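Local coordinates for AvmM (Streptomyces sp. NBRC 109436, PDB 7FE6), which catalyses macrocyclization in alchivemycin A biosynthesis through dehydration and Michael-type addition, at residues A26-V31 against F43-T48; T149-G154 against S186-E191; F156-M161 against G180-A185. One frame throughout, in Å; residues are numbered along the deposited sequence.

The three contacts are antiparallel strand pairings in two sheets that pack face to face. Interaction 1 joins the outermost strand, within this chain, of one sheet to its neighbour. Interactions 2 and 3 follow the same two strands of the other sheet, with interaction 3 nested inside the loop that interaction 2 closes. Both meet the third subunit. Interactions 1 and 3 touch: A26 CB is 3.6 Å from A157 CB, and the interaction centres are about 10 Å apart. Interaction 2 lies farther out, its centre about 18 Å from that of interaction 1. Bound alchivemycin A is about 6 Å from the F46 side chain and about 12 Å from that of R181.

Interaction 1. Residues A26-V31 against F43-T48; sequences ADFIGV and FSVFYT
F46 lays its ring along strand 24-29, touching D27 and I29. Its CE2 is 3.5 Å from D27 CB. On the other side of CZ, I29 CG1 comes in at the ring edge, 3.5 Å from F46 CE1. The backbone oxygen of D27 lies over one face of the ring, set toward its rim. The ring reaches these groups because CG stands between the backbone N and the carbonyl carbon, with chi1 at 33°, well off the usual value. With an alanine here, D27 CB and I29 CG1 would probably lose their aromatic partner, leaving a gap toward the second subunit.

On the other face of the pair, F28 lies side by side with V45. V45 CG2 sits off-centre over the F28 ring, 4.3 Å from its centroid. F43 CE2 meets the F28 ring at its edge, 4.1 Å from F28 CE1. F43 is also met by V31, whose CG2 is 3.9 Å from F43 CG.

This is an antiparallel pairing in a beta sandwich, and strand 24-29 is the outermost of its sheet within this chain. D27 with F46 and I29 with S44 are hydrogen-bonded pairs. Each has two N-H...O bonds, and the one from I29 N to S44 O measures 2.9 Å. A26 with Y47 and F28 with V45 are non-hydrogen-bonded pairs. Their side chains face the opposing sheet: A26, F28 and V45 rest on A157, while V45 and Y47 also reach L60. Y47 OH is hydrogen-bonded to T58.

The face carrying D27, I29 and F46 turns to the second subunit. There S44 OG is hydrogen-bonded to S186 O of the second subunit, and F46 packs on S186 of that subunit.

Interaction 2. Residues T149-G154 against S186-E191; sequences TSEHAG and SFRLGE
A153 sets its CB over one face of the F187 ring, 3.9 Å from the ring centroid, in a CH-pi contact. This is the close-packed part of the contact. F187 CE1 also comes within 3.5 Å of G154 C, which lies at the edge of the ring. A153 and F187 form a hydrogen-bonded antiparallel pair, and S150 and L189 form another. Between them the register slips by one residue, a beta bulge, where the chain turns a corner at E151 and H152. L189 and S150 help to fill this inner side, both packing on F66.

The E151 and R188 side is polar and closed by the third subunit. R188 NH1 gives a salt-bridge bond of 3.1 Å to E151 OE2, on the syn lone pair of that oxygen and nearly in the guanidinium plane. A second bond, from NH1 to E151 OE1, is weak. The glutamate chain starts away from R188 but bends back at chi2 (-56°), bringing the carboxylate to the arginine. At the NH1/NH2 edge, R188 NH2 donates a straight bond of 2.7 Å to E191 O, nearly in the guanidinium plane. The loose, solvent-facing end is that of T149 and E191.

R188 NE makes a further salt bridge, to E42 of the third subunit. H152 meets H139 of that subunit by a hydrogen bond. One buried arginine thus answers E151 of its own chain and E42 of the third subunit. It probably helps to keep both carboxylates ionised and offsets their charge at the buried interface.

Interaction 3. Residues F156-M161 against G180-A185; sequences FALPGM and GRLQQA
Strands 153-162 and 178-189 are antiparallel neighbours in one sheet of the sandwich, and F156 and Q184 meet here as a non-hydrogen-bonded pair. Their side chains lie side by side and point the same way. Q184 CG is 3.6 Å from F156 CE2, and the amide is turned 34° from the ring plane. Q184 runs straight out, with CG anti to the backbone N (chi1 180°) and the chain extended beyond it, which carries the aliphatic part along the ring.

L182 meets F156 on the same face, nearer its CB and CD2, while Q184 takes CE2 and CZ. L182 CD1 is 3.7 Å from F156 CB, and L182 CD2 touches CD2 of the ring. The same CD1 rests by the backbone oxygen of A157, at 3.3 Å from A157 O. There it lies between F156 CB and L158 CB, the latter 3.9 Å from L182 CD1.

A157 and Q183 make a hydrogen-bonded pair. A157 N donates to Q183 O at 2.8 Å. Q183 N returns a bond of 3.1 Å to A157 O. Beyond this the regular pairing breaks, since R181 and L182 stand where the facing strand has L158. Contact resumes where G180 N donates to P159 O at 2.8 Å. M161 SD lies 3.8 Å from G180 N. G180 passes close against P159.

Strand 57-66 flanks strand 153-162 on its other side, bonding F156 to V63 and L158 to N61 through the backbone. Across the sandwich, A157 packs on A26 and F28 of strand 24-29. Q184 NE2 is hydrogen-bonded to S186 OG and Q184 OE1 to S135 of the third subunit. L182 O accepts a bond from R50 of the third subunit, and R50 is a residue of the alchivemycin A pocket.

Interaction 1. Residues A26-V31 against F43-T48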
loop_
_atom_site.group_PDB
_atom_site.type_symbol
_atom_site.label_atom_id
_atom_site.label_comp_id
_atom_site.label_asym_id
_atom_site.label_seq_id
_atom_site.Cartn_x
_atom_site.Cartn_y
_atom_site.Cartn_z
ATOM N N ALA A 26 -4.346 8.584 2.291
ATOM C CA ALA A 26 -4.662 7.508 3.228
ATOM C C ALA A 26 -4.050 6.179 2.773
ATOM O O ALA A 26 -3.941 5.901 1.576
ATOM C CB ALA A 26 -6.168 7.351 3.396
ATOM N N ASP A 27 -3.697 5.332 3.747
ATOM C CA ASP A 27 -3.122 4.023 3.465
ATOM C C ASP A 27 -3.837 2.928 4.251
ATOM O O ASP A 27 -4.282 3.142 5.386
ATOM C CB ASP A 27 -1.631 3.979 3.781
ATOM C CG ASP A 27 -0.852 4.959 2.943
ATOM O OD1 ASP A 27 -0.930 4.869 1.703
ATOM O OD2 ASP A 27 -0.139 5.809 3.511
ATOM N N PHE A 28 -3.950 1.751 3.627
ATOM C CA PHE A 28 -4.509 0.559 4.247
ATOM C C PHE A 28 -3.399 -0.421 4.614
ATOM O O PHE A 28 -2.395 -0.553 3.903
ATOM C CB PHE A 28 -5.504 -0.137 3.306
ATOM C CG PHE A 28 -6.819 0.590 3.129
ATOM C CD1 PHE A 28 -7.807 0.523 4.110
ATOM C CD2 PHE A 28 -7.104 1.276 1.960
ATOM C CE1 PHE A 28 -9.025 1.153 3.940
ATOM C CE2 PHE A 28 -8.346 1.923 1.794
ATOM C CZ PHE A 28 -9.288 1.864 2.788
ATOM N N ILE A 29 -3.594 -1.131 5.724
ATOM C CA ILE A 29 -2.728 -2.238 6.122
ATOM C C ILE A 29 -3.616 -3.412 6.505
ATOM O O ILE A 29 -4.519 -3.256 7.333
ATOM C CB ILE A 29 -1.806 -1.880 7.308
ATOM C CG1 ILE A 29 -0.770 -0.823 6.919
ATOM C CG2 ILE A 29 -1.073 -3.132 7.807
ATOM C CD1 ILE A 29 0.291 -1.327 5.935
ATOM N N GLY A 30 -3.371 -4.583 5.901
ATOM C CA GLY A 30 -3.993 -5.806 6.354
ATOM C C GLY A 30 -5.398 -6.055 5.860
ATOM O O GLY A 30 -6.079 -6.928 6.404
ATOM N N VAL A 31 -5.860 -5.316 4.856
ATOM C CA VAL A 31 -7.138 -5.595 4.203
ATOM C C VAL A 31 -7.010 -6.857 3.350
ATOM O O VAL A 31 -6.199 -6.883 2.411
ATOM C CB VAL A 31 -7.586 -4.415 3.329
ATOM C CG1 VAL A 31 -9.001 -4.676 2.768
ATOM C CG2 VAL A 31 -7.546 -3.136 4.130
ATOM N N PHE A 43 -8.266 -4.616 10.289
ATOM C CA PHE A 43 -7.251 -3.952 9.484
ATOM C C PHE A 43 -7.002 -2.571 10.082
ATOM O O PHE A 43 -7.629 -2.170 11.065
ATOM C CB PHE A 43 -7.642 -3.857 8.000
ATOM C CG PHE A 43 -8.898 -3.064 7.745
ATOM C CD1 PHE A 43 -10.145 -3.683 7.762
ATOM C CD2 PHE A 43 -8.841 -1.689 7.523
ATOM C CE1 PHE A 43 -11.301 -2.955 7.540
ATOM C CE2 PHE A 43 -9.990 -0.965 7.288
ATOM C CZ PHE A 43 -11.231 -1.607 7.304
ATOM N N SER A 44 -6.024 -1.869 9.534
ATOM C CA SER A 44 -5.765 -0.518 9.962
ATOM C C SER A 44 -5.767 0.383 8.739
ATOM O O SER A 44 -5.555 -0.058 7.608
ATOM C CB SER A 44 -4.457 -0.384 10.777
ATOM O OG SER A 44 -3.292 -0.382 9.977
ATOM N N VAL A 45 -6.092 1.642 8.978
ATOM C CA VAL A 45 -6.116 2.654 7.937
ATOM C C VAL A 45 -5.705 3.956 8.609
ATOM O O VAL A 45 -6.058 4.207 9.767
ATOM C CB VAL A 45 -7.513 2.719 7.254
ATOM C CG1 VAL A 45 -8.646 2.769 8.295
ATOM C CG2 VAL A 45 -7.630 3.894 6.262
ATOM N N PHE A 46 -4.936 4.774 7.906
ATOM C CA PHE A 46 -4.397 5.964 8.534
ATOM C C PHE A 46 -4.288 7.057 7.485
ATOM O O PHE A 46 -4.004 6.778 6.318
ATOM C CB PHE A 46 -3.033 5.695 9.205
ATOM C CG PHE A 46 -2.164 4.660 8.498
ATOM C CD1 PHE A 46 -2.367 3.300 8.705
ATOM C CD2 PHE A 46 -1.111 5.063 7.671
ATOM C CE1 PHE A 46 -1.581 2.352 8.065
ATOM C CE2 PHE A 46 -0.303 4.125 7.026
ATOM C CZ PHE A 46 -0.530 2.759 7.227
ATOM N N TYR A 47 -4.536 8.296 7.888
ATOM C CA TYR A 47 -4.394 9.410 6.963
ATOM C C TYR A 47 -3.231 10.288 7.404
ATOM O O TYR A 47 -3.021 10.495 8.604
ATOM C CB TYR A 47 -5.704 10.201 6.825
ATOM C CG TYR A 47 -6.308 10.800 8.086
ATOM C CD1 TYR A 47 -7.171 10.046 8.901
ATOM C CD2 TYR A 47 -6.082 12.143 8.427
ATOM C CE1 TYR A 47 -7.758 10.594 10.048
ATOM C CE2 TYR A 47 -6.659 12.705 9.566
ATOM C CZ TYR A 47 -7.501 11.920 10.374
ATOM O OH TYR A 47 -8.073 12.466 11.492
ATOM N N THR A 48 -2.457 10.772 6.422
ATOM C CA THR A 48 -1.179 11.434 6.655
ATOM C C THR A 48 -1.149 12.761 5.915
ATOM O O THR A 48 -1.566 12.840 4.755
ATOM C CB THR A 48 0.005 10.584 6.180
ATOM O OG1 THR A 48 0.020 9.326 6.863
ATOM C CG2 THR A 48 1.345 11.323 6.404
#

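Interaction 2. Residues T149-G154 against S186-E191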
loop_
_atom_site.group_PDB
_atom_site.type_symbol
_atom_site.label_atom_id
_atom_site.label_comp_id
_atom_site.label_asym_id
_atom_site.label_seq_id
_atom_site.Cartn_x
_atom_site.Cartn_y
_atom_site.Cartn_z
ATOM N N THR A 149 -23.106 -11.561 -0.198
ATOM C CA THR A 149 -21.886 -11.741 -0.971
ATOM C C THR A 149 -21.729 -10.612 -1.981
ATOM O O THR A 149 -22.677 -9.873 -2.275
ATOM C CB THR A 149 -21.875 -13.065 -1.738
ATOM O OG1 THR A 149 -22.924 -13.057 -2.716
ATOM C CG2 THR A 149 -22.035 -14.245 -0.786
ATOM N N SER A 150 -20.509 -10.492 -2.512
ATOM C CA SER A 150 -20.245 -9.537 -3.575
ATOM C C SER A 150 -18.996 -9.965 -4.334
ATOM O O SER A 150 -18.004 -10.364 -3.721
ATOM C CB SER A 150 -20.075 -8.126 -3.010
ATOM O OG SER A 150 -19.719 -7.236 -4.044
ATOM N N GLU A 151 -19.035 -9.857 -5.654
ATOM C CA GLU A 151 -17.912 -10.268 -6.472
ATOM C C GLU A 151 -17.021 -9.111 -6.922
ATOM O O GLU A 151 -15.980 -9.346 -7.548
ATOM C CB GLU A 151 -18.439 -11.093 -7.644
ATOM C CG GLU A 151 -18.872 -12.455 -7.108
ATOM C CD GLU A 151 -17.693 -13.121 -6.383
ATOM O OE1 GLU A 151 -16.669 -13.359 -7.090
ATOM O OE2 GLU A 151 -17.739 -13.309 -5.128
ATOM N N HIS A 152 -17.388 -7.875 -6.604
ATOM C CA HIS A 152 -16.461 -6.762 -6.760
ATOM C C HIS A 152 -16.932 -5.630 -5.858
ATOM O O HIS A 152 -17.955 -4.990 -6.129
ATOM C CB HIS A 152 -16.340 -6.304 -8.212
ATOM C CG HIS A 152 -15.572 -5.025 -8.359
ATOM N ND1 HIS A 152 -14.269 -4.885 -7.924
ATOM C CD2 HIS A 152 -15.943 -3.809 -8.832
ATOM C CE1 HIS A 152 -13.861 -3.649 -8.155
ATOM N NE2 HIS A 152 -14.858 -2.975 -8.705
ATOM N N ALA A 153 -16.156 -5.371 -4.812
ATOM C CA ALA A 153 -16.503 -4.428 -3.773
ATOM C C ALA A 153 -15.240 -3.674 -3.408
ATOM O O ALA A 153 -14.124 -4.071 -3.766
ATOM C CB ALA A 153 -17.092 -5.141 -2.549
ATOM N N GLY A 154 -15.407 -2.596 -2.662
ATOM C CA GLY A 154 -14.255 -1.845 -2.209
ATOM C C GLY A 154 -14.518 -1.242 -0.855
ATOM O O GLY A 154 -15.661 -0.907 -0.507
ATOM N N SER A 186 -9.788 -2.986 -3.006
ATOM C CA SER A 186 -10.755 -3.850 -3.679
ATOM C C SER A 186 -10.718 -5.251 -3.102
ATOM O O SER A 186 -9.659 -5.784 -2.794
ATOM C CB SER A 186 -10.488 -3.921 -5.177
ATOM O OG SER A 186 -10.693 -2.662 -5.779
ATOM N N PHE A 187 -11.877 -5.866 -2.990
ATOM C CA PHE A 187 -11.940 -7.185 -2.388
ATOM C C PHE A 187 -13.153 -7.898 -2.954
ATOM O O PHE A 187 -13.918 -7.328 -3.731
ATOM C CB PHE A 187 -11.987 -7.084 -0.851
ATOM C CG PHE A 187 -13.262 -6.482 -0.316
ATOM C CD1 PHE A 187 -13.430 -5.110 -0.272
ATOM C CD2 PHE A 187 -14.283 -7.302 0.176
ATOM C CE1 PHE A 187 -14.609 -4.558 0.232
ATOM C CE2 PHE A 187 -15.452 -6.771 0.667
ATOM C CZ PHE A 187 -15.622 -5.393 0.704
ATOM N N ARG A 188 -13.263 -9.180 -2.642
ATOM C CA ARG A 188 -14.489 -9.929 -2.831
ATOM C C ARG A 188 -15.014 -10.347 -1.467
ATOM O O ARG A 188 -14.235 -10.631 -0.547
ATOM C CB ARG A 188 -14.264 -11.157 -3.705
ATOM C CG ARG A 188 -14.016 -10.851 -5.167
ATOM C CD ARG A 188 -14.121 -12.122 -5.977
ATOM N NE ARG A 188 -13.247 -13.170 -5.450
ATOM C CZ ARG A 188 -13.663 -14.214 -4.729
ATOM N NH1 ARG A 188 -14.956 -14.365 -4.445
ATOM N NH2 ARG A 188 -12.787 -15.112 -4.292
ATOM N N LEU A 189 -16.333 -10.403 -1.342
ATOM C CA LEU A 189 -16.987 -10.923 -0.142
ATOM C C LEU A 189 -17.592 -12.267 -0.524
ATOM O O LEU A 189 -18.644 -12.320 -1.168
ATOM C CB LEU A 189 -18.046 -9.950 0.360
ATOM C CG LEU A 189 -18.934 -10.348 1.541
ATOM C CD1 LEU A 189 -18.102 -10.653 2.786
ATOM C CD2 LEU A 189 -20.023 -9.284 1.805
ATOM N N GLY A 190 -16.930 -13.351 -0.121
ATOM C CA GLY A 190 -17.338 -14.688 -0.525
ATOM C C GLY A 190 -16.325 -15.785 -0.258
ATOM O O GLY A 190 -15.628 -15.764 0.768
ATOM N N GLU A 191 -16.262 -16.772 -1.156
ATOM C CA GLU A 191 -15.380 -17.923 -0.983
ATOM C C GLU A 191 -14.023 -17.679 -1.628
ATOM O O GLU A 191 -13.908 -17.019 -2.667
ATOM C CB GLU A 191 -15.976 -19.212 -1.561
ATOM C CG GLU A 191 -17.096 -19.820 -0.761
ATOM C CD GLU A 191 -17.670 -21.054 -1.443
ATOM O OE1 GLU A 191 -16.966 -21.642 -2.307
ATOM O OE2 GLU A 191 -18.819 -21.439 -1.114
#

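Interaction 3. Residues F156-M161 against G180-A185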
loop_
_atom_site.group_PDB
_atom_site.type_symbol
_atom_site.label_atom_id
_atom_site.label_comp_id
_atom_site.label_asym_id
_atom_site.label_seq_id
_atom_site.Cartn_x
_atom_site.Cartn_y
_atom_site.Cartn_z
ATOM N N PHE A 156 -13.198 2.197 0.875
ATOM C CA PHE A 156 -12.566 3.439 0.466
ATOM C C PHE A 156 -12.309 4.323 1.673
ATOM O O PHE A 156 -13.157 4.435 2.565
ATOM C CB PHE A 156 -13.404 4.214 -0.532
ATOM C CG PHE A 156 -13.580 3.529 -1.858
ATOM C CD1 PHE A 156 -14.511 2.490 -2.005
ATOM C CD2 PHE A 156 -12.827 3.939 -2.966
ATOM C CE1 PHE A 156 -14.700 1.883 -3.219
ATOM C CE2 PHE A 156 -12.991 3.330 -4.187
ATOM C CZ PHE A 156 -13.939 2.293 -4.321
ATOM N N ALA A 157 -11.116 4.907 1.714
ATOM C CA ALA A 157 -10.730 5.826 2.772
ATOM C C ALA A 157 -10.869 7.252 2.260
ATOM O O ALA A 157 -10.255 7.621 1.254
ATOM C CB ALA A 157 -9.305 5.541 3.236
ATOM N N LEU A 158 -11.670 8.051 2.955
ATOM C CA LEU A 158 -11.923 9.435 2.560
ATOM C C LEU A 158 -11.595 10.308 3.760
ATOM O O LEU A 158 -12.449 10.494 4.647
ATOM C CB LEU A 158 -13.371 9.644 2.121
ATOM C CG LEU A 158 -13.778 11.099 1.852
ATOM C CD1 LEU A 158 -13.115 11.667 0.579
ATOM C CD2 LEU A 158 -15.291 11.237 1.823
ATOM N N PRO A 159 -10.379 10.849 3.831
ATOM C CA PRO A 159 -10.040 11.760 4.933
ATOM C C PRO A 159 -10.878 13.033 4.861
ATOM O O PRO A 159 -11.006 13.652 3.805
ATOM C CB PRO A 159 -8.550 12.035 4.715
ATOM C CG PRO A 159 -8.083 10.922 3.810
ATOM C CD PRO A 159 -9.242 10.625 2.931
ATOM N N GLY A 160 -11.485 13.397 5.986
ATOM C CA GLY A 160 -12.243 14.639 6.110
ATOM C C GLY A 160 -11.531 15.653 6.991
ATOM O O GLY A 160 -10.994 15.310 8.052
ATOM N N MET A 161 -11.501 16.897 6.527
ATOM C CA MET A 161 -10.945 17.967 7.332
ATOM C C MET A 161 -11.850 19.190 7.292
ATOM O O MET A 161 -12.638 19.398 6.364
ATOM C CB MET A 161 -9.525 18.348 6.896
ATOM C CG MET A 161 -9.306 18.447 5.387
ATOM S SD MET A 161 -8.837 16.890 4.587
ATOM C CE MET A 161 -8.518 15.863 5.995
ATOM N N GLY A 180 -9.723 14.761 1.594
ATOM C CA GLY A 180 -8.443 14.312 1.106
ATOM C C GLY A 180 -8.564 13.381 -0.088
ATOM O O GLY A 180 -9.622 13.221 -0.698
ATOM N N ARG A 181 -7.435 12.762 -0.418
ATOM C CA ARG A 181 -7.320 11.877 -1.571
ATOM C C ARG A 181 -7.937 10.519 -1.254
ATOM O O ARG A 181 -7.577 9.891 -0.257
ATOM C CB ARG A 181 -5.848 11.718 -1.951
ATOM C CG ARG A 181 -5.612 11.075 -3.303
ATOM C CD ARG A 181 -4.155 10.829 -3.557
ATOM N NE ARG A 181 -3.657 9.652 -2.860
ATOM C CZ ARG A 181 -2.570 8.964 -3.226
ATOM N NH1 ARG A 181 -1.865 9.336 -4.296
ATOM N NH2 ARG A 181 -2.187 7.894 -2.529
ATOM N N LEU A 182 -8.885 10.083 -2.073
ATOM C CA LEU A 182 -9.533 8.801 -1.848
ATOM C C LEU A 182 -8.552 7.656 -2.056
ATOM O O LEU A 182 -7.827 7.629 -3.050
ATOM C CB LEU A 182 -10.712 8.640 -2.800
ATOM C CG LEU A 182 -11.754 7.548 -2.544
ATOM C CD1 LEU A 182 -12.447 7.726 -1.201
ATOM C CD2 LEU A 182 -12.797 7.591 -3.650
ATOM N N GLN A 183 -8.567 6.684 -1.142
ATOM C CA GLN A 183 -7.780 5.466 -1.266
ATOM C C GLN A 183 -8.695 4.244 -1.275
ATOM O O GLN A 183 -9.662 4.158 -0.505
ATOM C CB GLN A 183 -6.778 5.325 -0.122
ATOM C CG GLN A 183 -5.660 4.327 -0.414
ATOM C CD GLN A 183 -4.701 4.860 -1.476
ATOM O OE1 GLN A 183 -4.635 6.061 -1.709
ATOM N NE2 GLN A 183 -3.975 3.971 -2.131
ATOM N N GLN A 184 -8.360 3.280 -2.118
ATOM C CA GLN A 184 -9.225 2.151 -2.419
ATOM C C GLN A 184 -8.586 0.876 -1.900
ATOM O O GLN A 184 -7.362 0.749 -1.855
ATOM C CB GLN A 184 -9.464 2.053 -3.936
ATOM C CG GLN A 184 -10.353 0.916 -4.439
ATOM C CD GLN A 184 -10.630 1.013 -5.946
ATOM O OE1 GLN A 184 -10.369 2.033 -6.570
ATOM N NE2 GLN A 184 -11.100 -0.068 -6.532
ATOM N N ALA A 185 -9.429 -0.062 -1.497
ATOM C CA ALA A 185 -9.016 -1.441 -1.286
ATOM C C ALA A 185 -10.107 -2.300 -1.903
ATOM O O ALA A 185 -11.240 -2.308 -1.403
ATOM C CB ALA A 185 -8.826 -1.740 0.199
#